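PDB 2FFG: ykuJ from Bacillus subtilis, which is of unknown function, a small alpha-beta protein of the DUF1797 family. Local coordinates for residues Q3-L11 and I67-L78. Numbering follows the deposited sequence.
Sequences QLMGIITRL and IDMVSIEIFELL
I67 starts the contact by laying CD1 across I8, 3.4 Å from its CG2, the two side chains meeting at about a right angle. CG1, set anti to the backbone N (chi1 -169°), reaches the CB of L11 as well. V70 meets L11 tip to tip, CG1 to CD1 at 3.5 Å. S71 then faces helix 3-21 where the two backbones come nearest, its CA 5.9 Å from that of I8. Its OG gives its proton to I67 O (2.7 Å), so that proton is committed to its own helix while I7, I8 and L11 pack around it. A leucine in place of S71 would probably crowd I8 and L11 and leave I67 O with the backbone N as its donor, the hydroxyl bond lost. I74 adds its CB against I7 CG2, and F75 crosses L4 squarely, CB 3.5 Å from L4 CD1. L78 closes the row, its CD1 meeting I7 CD1 end on at 4.1 Å. The N-to-C directions of segments 3-11 and 67-78 lie 130° apart, and both helices pack on one antiparallel sheet, where F29 backs I7 and L11, and L50 backs I74. With no polar bond between them, the contact rests mainly on apolar packing.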
loop_
_atom_site.group_PDB
_atom_site.type_symbol
_atom_site.label_atom_id
_atom_site.label_comp_id
_atom_site.label_asym_id
_atom_site.label_seq_id
_atom_site.Cartn_x
_atom_site.Cartn_y
_atom_site.Cartn_z
ATOM N N GLN A 3 13.463 7.749 2.843
ATOM C CA GLN A 3 12.309 7.380 3.640
ATOM C C GLN A 3 11.179 8.393 3.509
ATOM O O GLN A 3 10.012 8.021 3.361
ATOM C CB GLN A 3 12.717 7.237 5.106
ATOM C CG GLN A 3 11.647 6.591 5.976
ATOM C CD GLN A 3 12.154 6.231 7.354
ATOM O OE1 GLN A 3 11.429 5.653 8.164
ATOM N NE2 GLN A 3 13.409 6.570 7.628
ATOM N N LEU A 4 11.530 9.674 3.549
ATOM C CA LEU A 4 10.541 10.740 3.438
ATOM C C LEU A 4 9.785 10.643 2.101
ATOM O O LEU A 4 8.556 10.719 2.069
ATOM C CB LEU A 4 11.238 12.094 3.586
ATOM C CG LEU A 4 10.480 13.306 4.141
ATOM C CD1 LEU A 4 9.632 12.927 5.363
ATOM C CD2 LEU A 4 11.503 14.379 4.521
HETATM N N MSE A 5 10.531 10.459 1.013
HETATM C CA MSE A 5 9.954 10.316 -0.324
HETATM C C MSE A 5 8.899 9.205 -0.281
HETATM O O MSE A 5 7.767 9.383 -0.739
HETATM C CB MSE A 5 11.065 9.959 -1.336
HETATM C CG MSE A 5 10.594 9.625 -2.769
HETATM SE SE MSE A 5 12.036 9.156 -4.064
HETATM C CE MSE A 5 12.175 7.244 -3.708
ATOM N N GLY A 6 9.282 8.073 0.303
ATOM C CA GLY A 6 8.393 6.931 0.400
ATOM C C GLY A 6 7.120 7.151 1.190
ATOM O O GLY A 6 6.102 6.524 0.898
ATOM N N ILE A 7 7.171 8.025 2.190
ATOM C CA ILE A 7 5.998 8.320 3.018
ATOM C C ILE A 7 5.007 9.216 2.279
ATOM O O ILE A 7 3.794 9.074 2.414
ATOM C CB ILE A 7 6.395 9.058 4.316
ATOM C CG1 ILE A 7 7.258 8.154 5.195
ATOM C CG2 ILE A 7 5.139 9.551 5.043
ATOM C CD1 ILE A 7 6.698 6.801 5.624
ATOM N N ILE A 8 5.546 10.159 1.523
ATOM C CA ILE A 8 4.730 11.090 0.771
ATOM C C ILE A 8 4.015 10.362 -0.355
ATOM O O ILE A 8 2.842 10.601 -0.611
ATOM C CB ILE A 8 5.605 12.215 0.187
ATOM C CG1 ILE A 8 6.265 12.994 1.333
ATOM C CG2 ILE A 8 4.761 13.118 -0.707
ATOM C CD1 ILE A 8 7.396 13.927 0.908
ATOM N N THR A 9 4.730 9.471 -1.026
ATOM C CA THR A 9 4.139 8.714 -2.113
ATOM C C THR A 9 2.935 7.951 -1.573
ATOM O O THR A 9 1.826 8.045 -2.108
ATOM C CB THR A 9 5.141 7.711 -2.713
ATOM O OG1 THR A 9 6.314 8.408 -3.146
ATOM C CG2 THR A 9 4.523 7.009 -3.917
ATOM N N ARG A 10 3.157 7.219 -0.489
ATOM C CA ARG A 10 2.101 6.434 0.121
ATOM C C ARG A 10 0.884 7.271 0.523
ATOM O O ARG A 10 -0.256 6.807 0.440
ATOM C CB ARG A 10 2.659 5.683 1.330
ATOM C CG ARG A 10 3.625 4.560 0.963
ATOM C CD ARG A 10 4.308 3.997 2.208
ATOM N NE ARG A 10 5.079 2.784 1.934
ATOM C CZ ARG A 10 6.224 2.746 1.261
ATOM N NH1 ARG A 10 6.760 3.856 0.780
ATOM N NH2 ARG A 10 6.835 1.586 1.066
ATOM N N LEU A 11 1.123 8.502 0.962
ATOM C CA LEU A 11 0.029 9.365 1.365
ATOM C C LEU A 11 -0.701 9.920 0.153
ATOM O O LEU A 11 -1.882 10.231 0.228
ATOM C CB LEU A 11 0.536 10.511 2.247
ATOM C CG LEU A 11 1.116 10.101 3.607
ATOM C CD1 LEU A 11 1.510 11.338 4.398
ATOM C CD2 LEU A 11 0.096 9.294 4.380
ATOM N N ILE A 67 -0.411 17.469 3.206
ATOM C CA ILE A 67 0.326 16.228 3.050
ATOM C C ILE A 67 1.815 16.301 3.432
ATOM O O ILE A 67 2.367 15.350 3.988
ATOM C CB ILE A 67 0.196 15.724 1.604
ATOM C CG1 ILE A 67 0.728 14.297 1.502
ATOM C CG2 ILE A 67 0.951 16.655 0.656
ATOM C CD1 ILE A 67 2.260 14.061 1.455
ATOM N N ASP A 68 2.467 17.420 3.141
ATOM C CA ASP A 68 3.882 17.546 3.470
ATOM C C ASP A 68 4.089 17.617 4.970
ATOM O O ASP A 68 5.060 17.074 5.496
ATOM C CB ASP A 68 4.507 18.791 2.808
ATOM C CG ASP A 68 4.720 18.617 1.313
ATOM O OD1 ASP A 68 4.894 17.466 0.868
ATOM O OD2 ASP A 68 4.730 19.631 0.583
HETATM N N MSE A 69 3.169 18.283 5.656
HETATM C CA MSE A 69 3.261 18.428 7.094
HETATM C C MSE A 69 2.927 17.169 7.886
HETATM O O MSE A 69 3.488 16.947 8.956
HETATM C CB MSE A 69 2.387 19.588 7.528
HETATM C CG MSE A 69 2.929 20.898 7.004
HETATM SE SE MSE A 69 1.810 22.384 7.394
HETATM C CE MSE A 69 2.100 22.452 9.311
ATOM N N VAL A 70 2.015 16.350 7.380
ATOM C CA VAL A 70 1.681 15.126 8.079
ATOM C C VAL A 70 2.820 14.135 7.824
ATOM O O VAL A 70 3.197 13.367 8.698
ATOM C CB VAL A 70 0.328 14.556 7.597
ATOM C CG1 VAL A 70 0.385 14.233 6.107
ATOM C CG2 VAL A 70 -0.035 13.326 8.420
ATOM N N SER A 71 3.392 14.189 6.625
ATOM C CA SER A 71 4.504 13.324 6.262
ATOM C C SER A 71 5.707 13.556 7.171
ATOM O O SER A 71 6.383 12.616 7.584
ATOM C CB SER A 71 4.917 13.574 4.815
ATOM O OG SER A 71 3.921 13.138 3.897
ATOM N N ILE A 72 5.970 14.822 7.468
ATOM C CA ILE A 72 7.088 15.211 8.313
ATOM C C ILE A 72 6.910 14.661 9.720
ATOM O O ILE A 72 7.837 14.112 10.322
ATOM C CB ILE A 72 7.195 16.748 8.356
ATOM C CG1 ILE A 72 7.665 17.245 6.991
ATOM C CG2 ILE A 72 8.121 17.196 9.475
ATOM C CD1 ILE A 72 7.500 18.745 6.760
ATOM N N GLU A 73 5.701 14.823 10.233
ATOM C CA GLU A 73 5.352 14.358 11.560
ATOM C C GLU A 73 5.539 12.845 11.622
ATOM O O GLU A 73 6.109 12.314 12.582
ATOM C CB GLU A 73 3.895 14.730 11.845
ATOM C CG GLU A 73 3.393 14.391 13.236
ATOM C CD GLU A 73 3.922 15.334 14.296
ATOM O OE1 GLU A 73 4.113 16.532 13.992
ATOM O OE2 GLU A 73 4.124 14.874 15.440
ATOM N N ILE A 74 5.062 12.147 10.596
ATOM C CA ILE A 74 5.201 10.698 10.568
ATOM C C ILE A 74 6.679 10.327 10.574
ATOM O O ILE A 74 7.113 9.463 11.336
ATOM C CB ILE A 74 4.535 10.079 9.333
ATOM C CG1 ILE A 74 3.025 10.329 9.371
ATOM C CG2 ILE A 74 4.783 8.575 9.318
ATOM C CD1 ILE A 74 2.444 11.497 10.187
ATOM N N PHE A 75 7.450 10.996 9.727
ATOM C CA PHE A 75 8.880 10.746 9.626
ATOM C C PHE A 75 9.577 10.879 10.983
ATOM O O PHE A 75 10.238 9.953 11.451
ATOM C CB PHE A 75 9.511 11.719 8.624
ATOM C CG PHE A 75 11.002 11.575 8.494
ATOM C CD1 PHE A 75 11.553 10.571 7.699
ATOM C CD2 PHE A 75 11.858 12.413 9.203
ATOM C CE1 PHE A 75 12.939 10.402 7.612
ATOM C CE2 PHE A 75 13.244 12.252 9.125
ATOM C CZ PHE A 75 13.782 11.241 8.325
ATOM N N GLU A 76 9.417 12.035 11.620
ATOM C CA GLU A 76 10.056 12.262 12.907
ATOM C C GLU A 76 9.609 11.233 13.944
ATOM O O GLU A 76 10.375 10.828 14.816
ATOM C CB GLU A 76 9.763 13.692 13.385
ATOM C CG GLU A 76 10.210 14.757 12.383
ATOM C CD GLU A 76 10.159 16.178 12.936
ATOM O OE1 GLU A 76 9.331 16.451 13.827
ATOM O OE2 GLU A 76 10.936 17.039 12.468
ATOM N N LEU A 77 8.364 10.807 13.825
ATOM C CA LEU A 77 7.791 9.832 14.741
ATOM C C LEU A 77 8.446 8.464 14.535
ATOM O O LEU A 77 8.738 7.744 15.489
ATOM C CB LEU A 77 6.289 9.753 14.482
ATOM C CG LEU A 77 5.297 9.641 15.628
ATOM C CD1 LEU A 77 5.655 10.603 16.776
ATOM C CD2 LEU A 77 3.918 9.949 15.055
ATOM N N LEU A 78 8.683 8.113 13.280
ATOM C CA LEU A 78 9.312 6.842 12.968
ATOM C C LEU A 78 10.796 6.910 13.283
ATOM O O LEU A 78 11.412 5.890 13.565
ATOM C CB LEU A 78 9.120 6.505 11.492
ATOM C CG LEU A 78 7.668 6.336 11.042
ATOM C CD1 LEU A 78 7.616 6.231 9.541
ATOM C CD2 LEU A 78 7.062 5.107 11.685
#